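Local coordinates for methylenetetrahydrofolate--tRNA-(uracil-5-)-methyltransferase trmFO (Thermus thermophilus, PDB 3G5S), which methylates the C5 position of uridine 54 in tRNA, probably all tRNAs, using methylenetetrahydrofolate as carbon donor and FAD as cofactor, at residues Phe220-Arg232 and Ser273-Glu285. Residues are numbered along the deposited sequence; the frame is centred on the assembly and turned at random.
Sequences FEACVPVEELARR and SLVGFQTGLKWPE. With GSH (glutathione), chain C.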
loop_
_atom_site.group_PDB
_atom_site.type_symbol
_atom_site.label_atom_id
_atom_site.label_comp_id
_atom_site.label_asym_id
_atom_site.label_seq_id
_atom_site.Cartn_x
_atom_site.Cartn_y
_atom_site.Cartn_z
ATOM N N PHE A 220 -2.920 -8.865 -18.016
ATOM C CA PHE A 220 -1.562 -8.485 -17.643
ATOM C C PHE A 220 -0.671 -8.586 -18.859
ATOM O O PHE A 220 0.518 -8.287 -18.804
ATOM C CB PHE A 220 -0.993 -9.483 -16.634
ATOM C CG PHE A 220 -1.794 -9.625 -15.380
ATOM C CD1 PHE A 220 -1.721 -8.664 -14.391
ATOM C CD2 PHE A 220 -2.586 -10.742 -15.168
ATOM C CE1 PHE A 220 -2.441 -8.798 -13.226
ATOM C CE2 PHE A 220 -3.312 -10.882 -14.002
ATOM C CZ PHE A 220 -3.239 -9.907 -13.029
ATOM N N GLU A 221 -1.283 -8.974 -19.966
ATOM C CA GLU A 221 -0.711 -10.007 -20.826
ATOM C C GLU A 221 0.777 -10.063 -21.257
ATOM O O GLU A 221 1.280 -11.162 -21.479
ATOM C CB GLU A 221 -1.691 -10.400 -21.943
ATOM C CG GLU A 221 -2.649 -11.536 -21.519
ATOM C CD GLU A 221 -3.715 -11.109 -20.507
ATOM O OE1 GLU A 221 -4.317 -10.029 -20.689
ATOM O OE2 GLU A 221 -3.971 -11.869 -19.543
ATOM N N ALA A 222 1.498 -8.947 -21.355
ATOM C CA ALA A 222 2.946 -9.059 -21.602
ATOM C C ALA A 222 3.776 -9.067 -20.311
ATOM O O ALA A 222 4.991 -9.283 -20.331
ATOM C CB ALA A 222 3.438 -7.983 -22.560
ATOM N N CYS A 223 3.106 -8.835 -19.189
ATOM C CA CYS A 223 3.734 -8.912 -17.878
ATOM C C CYS A 223 3.523 -10.312 -17.314
ATOM O O CYS A 223 2.420 -10.660 -16.895
ATOM C CB CYS A 223 3.120 -7.867 -16.949
ATOM S SG CYS A 223 3.750 -7.912 -15.260
ATOM N N VAL A 224 4.581 -11.110 -17.306
ATOM C CA VAL A 224 4.478 -12.518 -16.931
ATOM C C VAL A 224 5.152 -12.756 -15.584
ATOM O O VAL A 224 6.290 -12.348 -15.385
ATOM C CB VAL A 224 5.140 -13.424 -17.990
ATOM C CG1 VAL A 224 4.944 -14.893 -17.645
ATOM C CG2 VAL A 224 4.579 -13.118 -19.372
ATOM N N PRO A 225 4.448 -13.410 -14.649
ATOM C CA PRO A 225 5.033 -13.693 -13.332
ATOM C C PRO A 225 6.321 -14.501 -13.481
ATOM O O PRO A 225 6.395 -15.345 -14.375
ATOM C CB PRO A 225 3.956 -14.534 -12.641
ATOM C CG PRO A 225 2.690 -14.232 -13.377
ATOM C CD PRO A 225 3.088 -13.956 -14.785
ATOM N N VAL A 226 7.316 -14.261 -12.630
ATOM C CA VAL A 226 8.597 -14.956 -12.774
ATOM C C VAL A 226 8.464 -16.466 -12.676
ATOM O O VAL A 226 9.199 -17.197 -13.336
ATOM C CB VAL A 226 9.668 -14.489 -11.762
ATOM C CG1 VAL A 226 10.174 -13.121 -12.123
ATOM C CG2 VAL A 226 9.132 -14.516 -10.334
ATOM N N GLU A 227 7.541 -16.936 -11.847
ATOM C CA GLU A 227 7.346 -18.370 -11.701
ATOM C C GLU A 227 6.790 -18.970 -12.994
ATOM O O GLU A 227 7.041 -20.132 -13.304
ATOM C CB GLU A 227 6.453 -18.696 -10.496
ATOM C CG GLU A 227 5.030 -18.161 -10.577
ATOM C CD GLU A 227 4.872 -16.758 -10.008
ATOM O OE1 GLU A 227 5.882 -16.034 -9.861
ATOM O OE2 GLU A 227 3.723 -16.378 -9.704
ATOM N N GLU A 228 6.042 -18.174 -13.749
ATOM C CA GLU A 228 5.544 -18.619 -15.045
ATOM C C GLU A 228 6.639 -18.552 -16.113
ATOM O O GLU A 228 6.720 -19.427 -16.971
ATOM C CB GLU A 228 4.307 -17.819 -15.460
ATOM C CG GLU A 228 3.606 -18.338 -16.710
ATOM C CD GLU A 228 3.140 -19.786 -16.592
ATOM O OE1 GLU A 228 2.901 -20.255 -15.458
ATOM O OE2 GLU A 228 3.009 -20.454 -17.639
ATOM N N LEU A 229 7.483 -17.522 -16.067
ATOM C CA LEU A 229 8.654 -17.487 -16.942
ATOM C C LEU A 229 9.499 -18.745 -16.749
ATOM O O LEU A 229 9.969 -19.343 -17.715
ATOM C CB LEU A 229 9.501 -16.240 -16.689
ATOM C CG LEU A 229 8.915 -14.892 -17.116
ATOM C CD1 LEU A 229 9.830 -13.755 -16.690
ATOM C CD2 LEU A 229 8.667 -14.850 -18.624
ATOM N N ALA A 230 9.683 -19.154 -15.500
ATOM C CA ALA A 230 10.431 -20.368 -15.210
ATOM C C ALA A 230 9.813 -21.572 -15.910
ATOM O O ALA A 230 10.526 -22.396 -16.492
ATOM C CB ALA A 230 10.493 -20.605 -13.715
ATOM N N ARG A 231 8.489 -21.676 -15.854
ATOM C CA ARG A 231 7.799 -22.815 -16.450
ATOM C C ARG A 231 7.890 -22.808 -17.970
ATOM O O ARG A 231 7.773 -23.850 -18.603
ATOM C CB ARG A 231 6.340 -22.877 -15.984
ATOM C CG ARG A 231 6.190 -23.350 -14.543
ATOM C CD ARG A 231 4.744 -23.650 -14.167
ATOM N NE ARG A 231 4.643 -24.118 -12.785
ATOM C CZ ARG A 231 3.501 -24.298 -12.130
ATOM N NH1 ARG A 231 2.342 -24.050 -12.727
ATOM N NH2 ARG A 231 3.516 -24.725 -10.874
ATOM N N ARG A 232 8.126 -21.640 -18.554
ATOM C CA ARG A 232 8.187 -21.531 -20.002
ATOM C C ARG A 232 9.572 -21.905 -20.550
ATOM O O ARG A 232 9.770 -21.960 -21.761
ATOM C CB ARG A 232 7.669 -20.152 -20.445
ATOM C CG ARG A 232 6.181 -19.996 -20.063
ATOM C CD ARG A 232 5.517 -18.662 -20.404
ATOM N NE ARG A 232 4.155 -18.633 -19.867
ATOM C CZ ARG A 232 3.267 -17.664 -20.081
ATOM N NH1 ARG A 232 3.576 -16.619 -20.837
ATOM N NH2 ARG A 232 2.059 -17.747 -19.538
ATOM N N SER A 273 13.790 -3.296 -3.999
ATOM C CA SER A 273 12.985 -4.317 -4.659
ATOM C C SER A 273 13.830 -5.189 -5.571
ATOM O O SER A 273 14.852 -4.755 -6.095
ATOM C CB SER A 273 11.843 -3.695 -5.466
ATOM O OG SER A 273 12.340 -3.019 -6.602
ATOM N N LEU A 274 13.383 -6.425 -5.763
ATOM C CA LEU A 274 13.976 -7.314 -6.750
ATOM C C LEU A 274 13.444 -6.963 -8.133
ATOM O O LEU A 274 12.249 -7.094 -8.398
ATOM C CB LEU A 274 13.654 -8.771 -6.435
ATOM C CG LEU A 274 14.487 -9.446 -5.346
ATOM C CD1 LEU A 274 14.266 -8.804 -3.985
ATOM C CD2 LEU A 274 14.169 -10.927 -5.296
ATOM N N VAL A 275 14.330 -6.524 -9.015
ATOM C CA VAL A 275 13.921 -5.987 -10.306
ATOM C C VAL A 275 13.428 -7.090 -11.233
ATOM O O VAL A 275 14.130 -8.066 -11.475
ATOM C CB VAL A 275 15.085 -5.219 -10.969
ATOM C CG1 VAL A 275 14.684 -4.728 -12.355
ATOM C CG2 VAL A 275 15.521 -4.056 -10.086
ATOM N N GLY A 276 12.210 -6.941 -11.743
ATOM C CA GLY A 276 11.676 -7.907 -12.681
ATOM C C GLY A 276 11.160 -9.182 -12.039
ATOM O O GLY A 276 10.982 -10.189 -12.724
ATOM N N PHE A 277 10.900 -9.133 -10.731
ATOM C CA PHE A 277 10.427 -10.301 -9.991
ATOM C C PHE A 277 8.958 -10.220 -9.594
ATOM O O PHE A 277 8.552 -10.708 -8.546
ATOM C CB PHE A 277 11.348 -10.614 -8.804
ATOM C CG PHE A 277 12.491 -11.506 -9.185
ATOM C CD1 PHE A 277 13.575 -11.012 -9.896
ATOM C CD2 PHE A 277 12.451 -12.860 -8.903
ATOM C CE1 PHE A 277 14.608 -11.857 -10.287
ATOM C CE2 PHE A 277 13.476 -13.699 -9.292
ATOM C CZ PHE A 277 14.557 -13.201 -9.981
ATOM N N GLN A 278 8.158 -9.614 -10.462
ATOM C CA GLN A 278 6.715 -9.669 -10.301
ATOM C C GLN A 278 6.300 -11.124 -10.112
ATOM O O GLN A 278 6.804 -12.020 -10.791
ATOM C CB GLN A 278 6.006 -9.056 -11.513
ATOM C CG GLN A 278 6.219 -9.803 -12.828
ATOM C CD GLN A 278 7.538 -9.470 -13.517
ATOM O OE1 GLN A 278 8.261 -8.557 -13.110
ATOM N NE2 GLN A 278 7.848 -10.208 -14.586
ATOM N N THR A 279 5.385 -11.361 -9.182
ATOM C CA THR A 279 5.073 -12.728 -8.799
ATOM C C THR A 279 3.709 -12.843 -8.144
ATOM O O THR A 279 3.227 -11.895 -7.517
ATOM C CB THR A 279 6.139 -13.283 -7.833
ATOM O OG1 THR A 279 5.834 -14.641 -7.508
ATOM C CG2 THR A 279 6.181 -12.469 -6.546
ATOM N N GLY A 280 3.100 -14.015 -8.296
ATOM C CA GLY A 280 1.864 -14.343 -7.614
ATOM C C GLY A 280 2.048 -15.474 -6.620
ATOM O O GLY A 280 1.076 -16.063 -6.160
ATOM N N LEU A 281 3.296 -15.784 -6.294
ATOM C CA LEU A 281 3.587 -16.858 -5.351
ATOM C C LEU A 281 3.040 -16.557 -3.963
ATOM O O LEU A 281 2.949 -15.399 -3.559
ATOM C CB LEU A 281 5.091 -17.079 -5.254
ATOM C CG LEU A 281 5.757 -17.737 -6.466
ATOM C CD1 LEU A 281 7.257 -17.825 -6.262
ATOM C CD2 LEU A 281 5.168 -19.120 -6.736
ATOM N N LYS A 282 2.687 -17.605 -3.228
ATOM C CA LYS A 282 2.314 -17.444 -1.829
ATOM C C LYS A 282 3.501 -16.869 -1.077
ATOM O O LYS A 282 4.650 -17.133 -1.418
ATOM C CB LYS A 282 1.884 -18.779 -1.224
ATOM C CG LYS A 282 0.711 -19.407 -1.947
ATOM C CD LYS A 282 0.098 -20.540 -1.151
ATOM C CE LYS A 282 -1.079 -21.140 -1.902
ATOM N NZ LYS A 282 -1.919 -22.012 -1.034
ATOM N N TRP A 283 3.225 -16.078 -0.051
ATOM C CA TRP A 283 4.283 -15.324 0.601
ATOM C C TRP A 283 5.368 -16.206 1.253
ATOM O O TRP A 283 6.550 -15.917 1.106
ATOM C CB TRP A 283 3.673 -14.275 1.537
ATOM C CG TRP A 283 2.887 -13.231 0.757
ATOM C CD1 TRP A 283 2.612 -13.243 -0.585
ATOM C CD2 TRP A 283 2.263 -12.053 1.278
ATOM N NE1 TRP A 283 1.876 -12.137 -0.932
ATOM C CE2 TRP A 283 1.647 -11.392 0.191
ATOM C CE3 TRP A 283 2.173 -11.489 2.551
ATOM C CZ2 TRP A 283 0.955 -10.193 0.345
ATOM C CZ3 TRP A 283 1.483 -10.297 2.697
ATOM C CH2 TRP A 283 0.882 -9.666 1.602
ATOM N N PRO A 284 4.981 -17.297 1.943
ATOM C CA PRO A 284 6.046 -18.145 2.499
ATOM C C PRO A 284 6.941 -18.742 1.413
ATOM O O PRO A 284 8.132 -18.962 1.643
ATOM C CB PRO A 284 5.271 -19.251 3.222
ATOM C CG PRO A 284 3.963 -18.603 3.586
ATOM C CD PRO A 284 3.648 -17.704 2.420
ATOM N N GLU A 285 6.378 -18.998 0.238
ATOM C CA GLU A 285 7.179 -19.494 -0.877
ATOM C C GLU A 285 8.134 -18.426 -1.395
ATOM O O GLU A 285 9.280 -18.718 -1.723
ATOM C CB GLU A 285 6.294 -20.007 -2.010
ATOM C CG GLU A 285 5.456 -21.214 -1.627
ATOM C CD GLU A 285 6.285 -22.477 -1.424
ATOM O OE1 GLU A 285 7.075 -22.552 -0.455
ATOM O OE2 GLU A 285 6.139 -23.403 -2.241
HETATM N N1 GSH C . 1.872 -1.641 -12.322
HETATM C CA1 GSH C . 2.438 -0.485 -12.992
HETATM C C1 GSH C . 1.989 -0.358 -14.439
HETATM O O11 GSH C . 1.016 -1.236 -14.916
HETATM O O12 GSH C . 2.240 0.634 -15.041
HETATM C CB1 GSH C . 3.951 -0.357 -12.833
HETATM C CG1 GSH C . 4.832 -1.153 -13.789
HETATM C CD1 GSH C . 4.870 -2.672 -13.646
HETATM O OE1 GSH C . 4.096 -3.272 -12.971
HETATM N N2 GSH C . 5.910 -3.364 -14.353
HETATM C CA2 GSH C . 6.088 -4.773 -14.191
HETATM C C2 GSH C . 7.309 -5.109 -13.340
HETATM O O2 GSH C . 8.386 -5.160 -13.835
HETATM C CB2 GSH C . 6.160 -5.380 -15.583
HETATM S SG2 GSH C . 6.148 -7.182 -15.684
HETATM N N3 GSH C . 7.064 -5.798 -12.088
HETATM C CA3 GSH C . 8.185 -6.301 -11.323
HETATM C C3 GSH C . 8.971 -5.227 -10.586
HETATM O O31 GSH C . 10.149 -5.298 -10.424
HETATM O O32 GSH C . 8.300 -4.041 -10.361
#
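E227 reaches from the first turn of helix 226-231 to grip the loop at T279-L281. CB and CG both lie 4.0 Å from CD2 of L281, the two side chains running antiparallel, flank to flank, and CD packs on CG of L281 at 3.8 Å. The bend at chi2 (-89°) turns the carboxylate so that its two oxygens meet T279 and G280. OE1 accepts from OG1 of T279 at 2.7 Å, a donor that stands above the carboxylate plane, while OE2 takes the backbone N of G280 on its syn lone pair at 2.8 Å. T279 OG1 is itself an acceptor for N of L281, closing an ST turn, so a single hydroxyl ties the loop to itself and to the helix. With an alanine here in place of E227 both carboxylate bonds go, and the T279 hydroxyl and G280 amide would probably lose the mates that fasten the loop to the helix.

One residue back, N of V226 donates to O of Q278 at 2.9 Å, nearly straight, beside P225 at the N-cap. CG1 of V226 sits over one face of the F277 ring in a CH-pi contact, 4.3 Å from its centroid, with L274 on the opposite face. This loop leaves strand 271-274 of the antiparallel sheet through a type II turn, L274 to F277, and lines the glutathione pocket. There the backbone N of G276 donates a hydrogen bond to O31 of glutathione. Q278 also folds at chi2 (-81°), bringing its amide over to the other segment, where NE2 donates in its own plane to O of V224 at 2.8 Å and 174°. Glutathione SG2 lies beside that amide and C223 SG against CG of Q278; the sulfurs are modelled 2.5 Å apart, a doubtful distance that leaves any bond between them undecided.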